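Local structure of coclaurine N-methyltransferase (Coptis japonica, 6GKV) at residues A[85-91]-A[104-109]; A[221-225]-A[347-351]; A[231-235]-A[340-344]. The protein transfers a methyl group from S-adenosyl-L-methionine to the ring nitrogen of coclaurine and related tetrahydroisoquinolines in alkaloid biosynthesis. One frame throughout, in Å; residues are numbered along the deposited sequence.

Overall arrangement
Three contacts sample different parts of a Rossmann-like methyltransferase. Contact 1 joins the loop 85-91 to the start of helix 104-118 and lies nearest the cofactor product: the side chain of Lys91 is about 4 Å from bound S-adenosyl-L-homocysteine. Contacts 2 and 3 both use strand 342-350, at its C-terminal and N-terminal ends respectively, and their centres are about 21 Å apart. Contact 2 lies in the sheet, the side chain of Leu225 about 10 Å from either ligand. Contact 3 is nested inside the chain loop that contact 2 closes, and the side chain of Trp342 is about 7 Å from bound N-methylheliamine. Contact 1 stands apart, its centre about 25 Å from that of contact 2.

Contact 1 (A[85-91]-A[104-109]); sequences MNGSNLK and LDEAEI
A type I beta turn, Gly87 to Leu90, next to the cofactor-binding residues Gly92 and Ser93, is received here by the first turns of helix 104-118, and two acidic side chains of that helix do most of the work. Glu108 reaches out with its chain extended beyond CG and brings its carboxylate up to the backbone N-H groups of the turn. Glu108 OE1 accepts Asn89 N at 2.9 Å, an almost straight bond (169°) arriving on the syn side and 23° out of the carboxylate plane. Glu108 OE2 accepts Lys91 N at 3.0 Å from well above that plane, a weak bond from Gly87 N, and a water that donates to Glu108 OE2 at 2.6 Å and also to the backbone O of Lys91. A buried carboxylate thus receives two well-formed amide bonds, a weak third and a water, and these donors would probably favour its ionised form. One helical turn earlier, Asp105 grips Ser88 twice: Asp105 OD1 accepts Ser88 N at 3.2 Å and Asp105 OD2 accepts Ser88 OG at 2.5 Å, both from above the carboxylate plane. Gly87 suits this place, since a CB would collide with Glu108 OE1 and Asp105 OD1. The methyl CD2 of Leu104 packs against the backbone of Gly87, 3.4 Å from Gly87 N. Lys91 directs CB toward the helix, but its NZ leads away to bond with Ser93, Cys94 and Tyr115. Around this junction, helix 281-297 packs on Met85, Asn86 and Leu104, while Leu90 turns back onto helix 79-85.

Contact 2 (A[221-225]-A[347-351]); sequences GLLFL and VLFKK
Leu223 and Phe349 face each other as a hydrogen-bonded antiparallel pair, each amide giving its hydrogen to the other's carbonyl: Leu223 N to Phe349 O and Phe349 N to Leu223 O, both at 2.8 Å and nearly straight (176° and 170°). Leu225 and Val347 repeat the arrangement, with Leu225 N to Val347 O and Val347 N to Leu225 O each at 2.9 Å. Between them Phe224 and Leu348 form a non-hydrogen-bonded pair.

The side chains sort onto two faces. On one, Leu223 and Phe349 run side by side, Leu223 CD2 3.6 Å from Phe349 CD2, and Leu225 CD2 meets the ring edge near its plane; Val347, two residues back on the same strand, sets CG1 over one face of the ring, offset toward the rim. Phe349 CG stands beside its own backbone N (chi1 -61°), which lays the ring alongside these leucines. On the other face Leu348 CD1 reaches between Leu222 CB, at 4.0 Å, and Phe224 CB, and lies at the edge of the Phe224 ring. Lys350 carries its amine away to a salt bridge with Asp269 of the second subunit.

Further out, helix 206-215 packs on Leu223. Strand 342-350 is inserted antiparallel between 221-230, the last of the parallel strands, and edge strand 272-279, giving the order 3-2-1-4-5-7-6 of the class I methyltransferase fold.

Contact 3 (A[231-235]-A[340-344]); sequences KTFAY and EEWMA
Lys231 lies alongside the backbone that leads into strand 342-350, and its side chain can be followed along that course. Lys231 CB points toward the strand and meets the methyl CE of Met343, whose chain bends at chi3, at 3.6 Å. With CG between the backbone N and the carbonyl carbon (chi1 73°), the extended chain passes CG near Glu341 O, then CD and CE near Glu340 O, Lys231 CE at 3.2 Å. Lys231 NZ ends in a hydrogen bond to Glu340 O at 2.9 Å, nearly along the C=O axis. The backbone joins in: Lys231 N donates to Glu341 O at 3.0 Å, so two successive carbonyls are taken by one residue. The carboxylate of Glu340 is near but beyond a salt bridge, Lys231 NZ to Glu340 OE1 being 4.6 Å, and its oxygens instead bond to Thr43 and Tyr44 of the second subunit. Replacing this lysine by an alanine would probably leave the carbonyl of Glu340 without its ammonium partner and open a gap beside Glu340 and Glu341.

At the other end of the contact, Trp342 and Tyr235 cross at about a right angle. Trp342 NE1 donates to Tyr235 OH at 2.9 Å; the bond is bent (136°), with the hydroxyl tilted 26° from the indole plane. Glu341 reaches Tyr40, His230 and Asn337 with its carboxylate. Two backbone carbonyls thus take the ammonium and the amide N-H of Lys231, while the indole N-H goes to the tyrosine hydroxyl; the acidic groups near the lysine probably add a longer-range attraction.

Contact 1 (A[85-91]-A[104-109])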
# COMPACT_ATOMS: atom_id res chain seq x y z
N MET A 85 -28.18 17.86 -14.66
CA MET A 85 -27.19 16.83 -14.90
C MET A 85 -27.06 15.88 -13.71
O MET A 85 -27.03 14.67 -13.90
CB MET A 85 -25.83 17.44 -15.23
CG MET A 85 -24.85 16.40 -15.75
SD MET A 85 -23.23 17.04 -16.22
CE MET A 85 -22.40 17.10 -14.62
N ASN A 86 -26.99 16.42 -12.49
CA ASN A 86 -26.87 15.59 -11.29
C ASN A 86 -28.25 15.09 -10.87
O ASN A 86 -29.27 15.58 -11.37
CB ASN A 86 -26.23 16.35 -10.13
CG ASN A 86 -24.79 16.78 -10.42
OD1 ASN A 86 -24.25 16.52 -11.51
ND2 ASN A 86 -24.17 17.46 -9.45
N GLY A 87 -28.28 14.11 -9.97
CA GLY A 87 -29.52 13.60 -9.39
C GLY A 87 -30.06 14.51 -8.30
O GLY A 87 -29.65 15.67 -8.21
N SER A 88 -30.97 13.99 -7.48
CA SER A 88 -31.69 14.80 -6.48
C SER A 88 -30.84 15.52 -5.43
O SER A 88 -31.26 16.58 -4.93
CB SER A 88 -32.70 13.93 -5.73
OG SER A 88 -33.81 13.62 -6.52
N ASN A 89 -29.70 14.95 -5.06
CA ASN A 89 -28.84 15.54 -4.02
C ASN A 89 -27.67 16.33 -4.60
O ASN A 89 -26.89 16.93 -3.85
CB ASN A 89 -28.30 14.47 -3.07
CG ASN A 89 -29.35 13.48 -2.62
OD1 ASN A 89 -29.59 12.46 -3.27
ND2 ASN A 89 -29.99 13.77 -1.49
N LEU A 90 -27.56 16.35 -5.92
CA LEU A 90 -26.51 17.11 -6.58
C LEU A 90 -25.16 16.61 -6.12
O LEU A 90 -24.29 17.39 -5.72
CB LEU A 90 -26.67 18.60 -6.30
CG LEU A 90 -28.06 19.18 -6.55
CD1 LEU A 90 -28.08 20.65 -6.21
CD2 LEU A 90 -28.49 18.95 -7.98
N LYS A 91 -24.98 15.30 -6.16
CA LYS A 91 -23.72 14.70 -5.78
C LYS A 91 -22.79 14.74 -6.97
O LYS A 91 -23.05 14.10 -7.99
CB LYS A 91 -23.93 13.27 -5.29
CG LYS A 91 -22.69 12.62 -4.67
CD LYS A 91 -23.02 11.25 -4.10
CE LYS A 91 -22.04 10.86 -3.02
NZ LYS A 91 -20.68 10.67 -3.57
N LEU A 104 -30.01 6.78 -10.76
CA LEU A 104 -28.97 7.71 -10.32
C LEU A 104 -29.30 8.20 -8.92
O LEU A 104 -28.41 8.31 -8.06
CB LEU A 104 -28.83 8.90 -11.28
CG LEU A 104 -27.90 10.03 -10.83
CD1 LEU A 104 -26.46 9.56 -10.70
CD2 LEU A 104 -27.99 11.25 -11.76
N ASP A 105 -30.57 8.49 -8.69
CA ASP A 105 -31.01 9.01 -7.40
C ASP A 105 -30.71 8.00 -6.31
O ASP A 105 -30.07 8.34 -5.32
CB ASP A 105 -32.51 9.32 -7.41
CG ASP A 105 -32.81 10.73 -7.90
OD1 ASP A 105 -32.04 11.27 -8.72
OD2 ASP A 105 -33.83 11.28 -7.44
N GLU A 106 -31.16 6.77 -6.52
CA GLU A 106 -30.87 5.65 -5.65
C GLU A 106 -29.38 5.53 -5.38
O GLU A 106 -28.96 5.20 -4.26
CB GLU A 106 -31.37 4.34 -6.28
CG GLU A 106 -32.82 3.98 -5.94
CD GLU A 106 -33.29 2.69 -6.62
OE1 GLU A 106 -32.65 2.24 -7.60
OE2 GLU A 106 -34.31 2.14 -6.16
N ALA A 107 -28.58 5.78 -6.41
CA ALA A 107 -27.15 5.52 -6.32
C ALA A 107 -26.46 6.57 -5.48
O ALA A 107 -25.54 6.24 -4.72
CB ALA A 107 -26.53 5.45 -7.70
N GLU A 108 -26.90 7.82 -5.63
CA GLU A 108 -26.43 8.92 -4.79
C GLU A 108 -26.64 8.53 -3.33
O GLU A 108 -25.71 8.51 -2.53
CB GLU A 108 -27.15 10.24 -5.11
CG GLU A 108 -26.90 10.81 -6.51
CD GLU A 108 -27.40 12.24 -6.67
OE1 GLU A 108 -28.54 12.54 -6.23
OE2 GLU A 108 -26.66 13.07 -7.24
N ILE A 109 -27.89 8.19 -3.01
CA ILE A 109 -28.31 7.76 -1.68
C ILE A 109 -27.46 6.61 -1.11
O ILE A 109 -27.03 6.65 0.04
CB ILE A 109 -29.79 7.32 -1.69
CG1 ILE A 109 -30.69 8.49 -2.14
CG2 ILE A 109 -30.21 6.80 -0.32
CD1 ILE A 109 -30.61 9.73 -1.25
O HOH W 1 -25.17 12.84 -9.40

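Contact 2 (A[221-225]-A[347-351])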
# COMPACT_ATOMS: atom_id res chain seq x y z
N GLY A 221 -11.87 11.15 17.47
CA GLY A 221 -12.56 11.50 16.24
C GLY A 221 -11.97 10.74 15.08
O GLY A 221 -10.85 10.22 15.17
N LEU A 222 -12.72 10.66 13.98
CA LEU A 222 -12.25 9.97 12.78
C LEU A 222 -12.18 10.90 11.58
O LEU A 222 -12.85 11.93 11.53
CB LEU A 222 -13.14 8.77 12.45
CG LEU A 222 -13.33 7.82 13.62
CD1 LEU A 222 -14.15 6.61 13.25
CD2 LEU A 222 -11.97 7.40 14.18
N LEU A 223 -11.33 10.52 10.63
CA LEU A 223 -11.24 11.14 9.33
C LEU A 223 -11.63 10.12 8.26
O LEU A 223 -10.98 9.08 8.14
CB LEU A 223 -9.82 11.65 9.06
CG LEU A 223 -9.61 12.08 7.60
CD1 LEU A 223 -10.54 13.23 7.28
CD2 LEU A 223 -8.15 12.46 7.30
N PHE A 224 -12.69 10.39 7.50
CA PHE A 224 -13.05 9.50 6.39
C PHE A 224 -12.74 10.16 5.03
O PHE A 224 -13.17 11.29 4.75
CB PHE A 224 -14.51 9.09 6.45
CG PHE A 224 -14.93 8.26 5.27
CD1 PHE A 224 -14.58 6.92 5.18
CD2 PHE A 224 -15.66 8.82 4.23
CE1 PHE A 224 -14.95 6.15 4.08
CE2 PHE A 224 -16.04 8.05 3.13
CZ PHE A 224 -15.68 6.72 3.06
N LEU A 225 -12.02 9.43 4.19
CA LEU A 225 -11.57 9.95 2.90
C LEU A 225 -12.01 9.11 1.70
O LEU A 225 -11.85 7.90 1.70
CB LEU A 225 -10.05 10.06 2.87
CG LEU A 225 -9.44 10.40 1.52
CD1 LEU A 225 -9.83 11.79 1.15
CD2 LEU A 225 -7.92 10.26 1.57
N VAL A 347 -10.56 5.45 2.70
CA VAL A 347 -9.66 5.31 3.83
C VAL A 347 -10.25 5.90 5.11
O VAL A 347 -10.71 7.05 5.13
CB VAL A 347 -8.30 5.97 3.57
CG1 VAL A 347 -7.31 5.54 4.62
CG2 VAL A 347 -7.79 5.62 2.17
N LEU A 348 -10.21 5.11 6.19
CA LEU A 348 -10.65 5.60 7.49
C LEU A 348 -9.42 5.83 8.37
O LEU A 348 -8.59 4.93 8.54
CB LEU A 348 -11.64 4.64 8.16
CG LEU A 348 -12.28 5.10 9.48
CD1 LEU A 348 -13.10 6.37 9.30
CD2 LEU A 348 -13.13 4.00 10.13
N PHE A 349 -9.27 7.05 8.88
CA PHE A 349 -8.14 7.42 9.72
C PHE A 349 -8.59 7.77 11.14
O PHE A 349 -9.66 8.36 11.31
CB PHE A 349 -7.40 8.66 9.19
CG PHE A 349 -6.80 8.51 7.82
CD1 PHE A 349 -5.53 7.99 7.65
CD2 PHE A 349 -7.48 9.00 6.69
CE1 PHE A 349 -4.95 7.91 6.39
CE2 PHE A 349 -6.92 8.94 5.42
CZ PHE A 349 -5.65 8.40 5.26
N LYS A 350 -7.76 7.46 12.13
CA LYS A 350 -7.88 8.04 13.48
C LYS A 350 -6.69 8.98 13.74
O LYS A 350 -5.72 8.98 12.97
CB LYS A 350 -7.94 6.96 14.55
CG LYS A 350 -6.58 6.36 14.85
CD LYS A 350 -6.67 5.22 15.85
CE LYS A 350 -5.34 4.49 15.96
NZ LYS A 350 -5.51 3.17 16.62
N LYS A 351 -6.74 9.75 14.83
CA LYS A 351 -5.76 10.81 15.06
C LYS A 351 -4.37 10.29 15.39
O LYS A 351 -4.19 9.63 16.41
CB LYS A 351 -6.24 11.73 16.17
CG LYS A 351 -5.89 13.18 15.95
CD LYS A 351 -6.25 14.02 17.16
CE LYS A 351 -5.39 15.26 17.18
NZ LYS A 351 -4.10 14.99 16.47

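Contact 3 (A[231-235]-A[340-344])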
# COMPACT_ATOMS: atom_id res chain seq x y z
N LYS A 231 -5.47 1.53 -9.35
CA LYS A 231 -5.21 0.53 -8.31
C LYS A 231 -3.72 0.38 -7.98
O LYS A 231 -3.37 0.04 -6.86
CB LYS A 231 -5.79 -0.82 -8.72
CG LYS A 231 -5.04 -1.57 -9.83
CD LYS A 231 -5.62 -2.99 -9.94
CE LYS A 231 -5.27 -3.67 -11.26
NZ LYS A 231 -6.20 -4.81 -11.52
N THR A 232 -2.84 0.70 -8.92
CA THR A 232 -1.41 0.44 -8.71
C THR A 232 -0.49 1.66 -8.75
O THR A 232 0.31 1.87 -7.83
CB THR A 232 -0.94 -0.53 -9.75
OG1 THR A 232 -1.78 -1.68 -9.67
CG2 THR A 232 0.52 -0.91 -9.53
N PHE A 233 -0.57 2.46 -9.82
CA PHE A 233 0.36 3.58 -9.94
C PHE A 233 -0.30 4.91 -9.62
O PHE A 233 -1.51 5.00 -9.42
CB PHE A 233 1.04 3.60 -11.32
CG PHE A 233 0.11 3.57 -12.52
CD1 PHE A 233 -0.49 4.73 -12.99
CD2 PHE A 233 -0.09 2.39 -13.24
CE1 PHE A 233 -1.32 4.70 -14.11
CE2 PHE A 233 -0.91 2.36 -14.37
CZ PHE A 233 -1.53 3.52 -14.79
N ALA A 234 0.52 5.95 -9.51
CA ALA A 234 0.01 7.26 -9.17
C ALA A 234 0.64 8.27 -10.11
O ALA A 234 1.74 8.02 -10.62
CB ALA A 234 0.30 7.61 -7.71
N TYR A 235 -0.03 9.39 -10.36
CA TYR A 235 0.54 10.39 -11.27
C TYR A 235 -0.15 11.74 -11.28
O TYR A 235 -1.38 11.85 -11.14
CB TYR A 235 0.59 9.83 -12.70
CG TYR A 235 -0.73 9.36 -13.29
CD1 TYR A 235 -1.34 8.19 -12.84
CD2 TYR A 235 -1.34 10.06 -14.32
CE1 TYR A 235 -2.54 7.74 -13.39
CE2 TYR A 235 -2.53 9.62 -14.87
CZ TYR A 235 -3.12 8.46 -14.41
OH TYR A 235 -4.30 8.01 -14.95
N GLU A 340 -11.57 -2.37 -13.20
CA GLU A 340 -10.51 -2.91 -12.37
C GLU A 340 -9.17 -2.25 -12.66
O GLU A 340 -8.12 -2.84 -12.46
CB GLU A 340 -10.42 -4.44 -12.57
CG GLU A 340 -11.58 -5.17 -11.91
CD GLU A 340 -11.53 -5.05 -10.37
OE1 GLU A 340 -10.42 -5.15 -9.81
OE2 GLU A 340 -12.59 -4.82 -9.73
N GLU A 341 -9.23 -1.02 -13.17
CA GLU A 341 -8.03 -0.22 -13.37
C GLU A 341 -8.12 1.09 -12.56
O GLU A 341 -7.46 1.25 -11.54
CB GLU A 341 -7.83 0.09 -14.86
CG GLU A 341 -7.57 -1.14 -15.72
CD GLU A 341 -6.24 -1.82 -15.42
OE1 GLU A 341 -5.41 -1.22 -14.72
OE2 GLU A 341 -6.01 -2.94 -15.90
N TRP A 342 -8.93 2.02 -13.06
CA TRP A 342 -9.19 3.27 -12.35
C TRP A 342 -10.44 3.06 -11.52
O TRP A 342 -11.41 2.45 -11.99
CB TRP A 342 -9.35 4.43 -13.34
CG TRP A 342 -8.05 4.84 -13.99
CD1 TRP A 342 -7.08 5.63 -13.44
CD2 TRP A 342 -7.57 4.47 -15.30
NE1 TRP A 342 -6.03 5.78 -14.32
CE2 TRP A 342 -6.31 5.10 -15.45
CE3 TRP A 342 -8.11 3.72 -16.34
CZ2 TRP A 342 -5.57 4.96 -16.64
CZ3 TRP A 342 -7.36 3.60 -17.52
CH2 TRP A 342 -6.10 4.21 -17.65
N MET A 343 -10.42 3.55 -10.29
CA MET A 343 -11.47 3.23 -9.34
C MET A 343 -11.48 4.18 -8.15
O MET A 343 -10.79 5.21 -8.14
CB MET A 343 -11.31 1.79 -8.85
CG MET A 343 -9.87 1.44 -8.39
SD MET A 343 -9.65 -0.29 -7.89
CE MET A 343 -9.35 -1.10 -9.45
N ALA A 344 -12.25 3.81 -7.13
CA ALA A 344 -12.42 4.61 -5.93
C ALA A 344 -11.87 3.92 -4.68
O ALA A 344 -12.08 2.72 -4.44
CB ALA A 344 -13.88 4.95 -5.73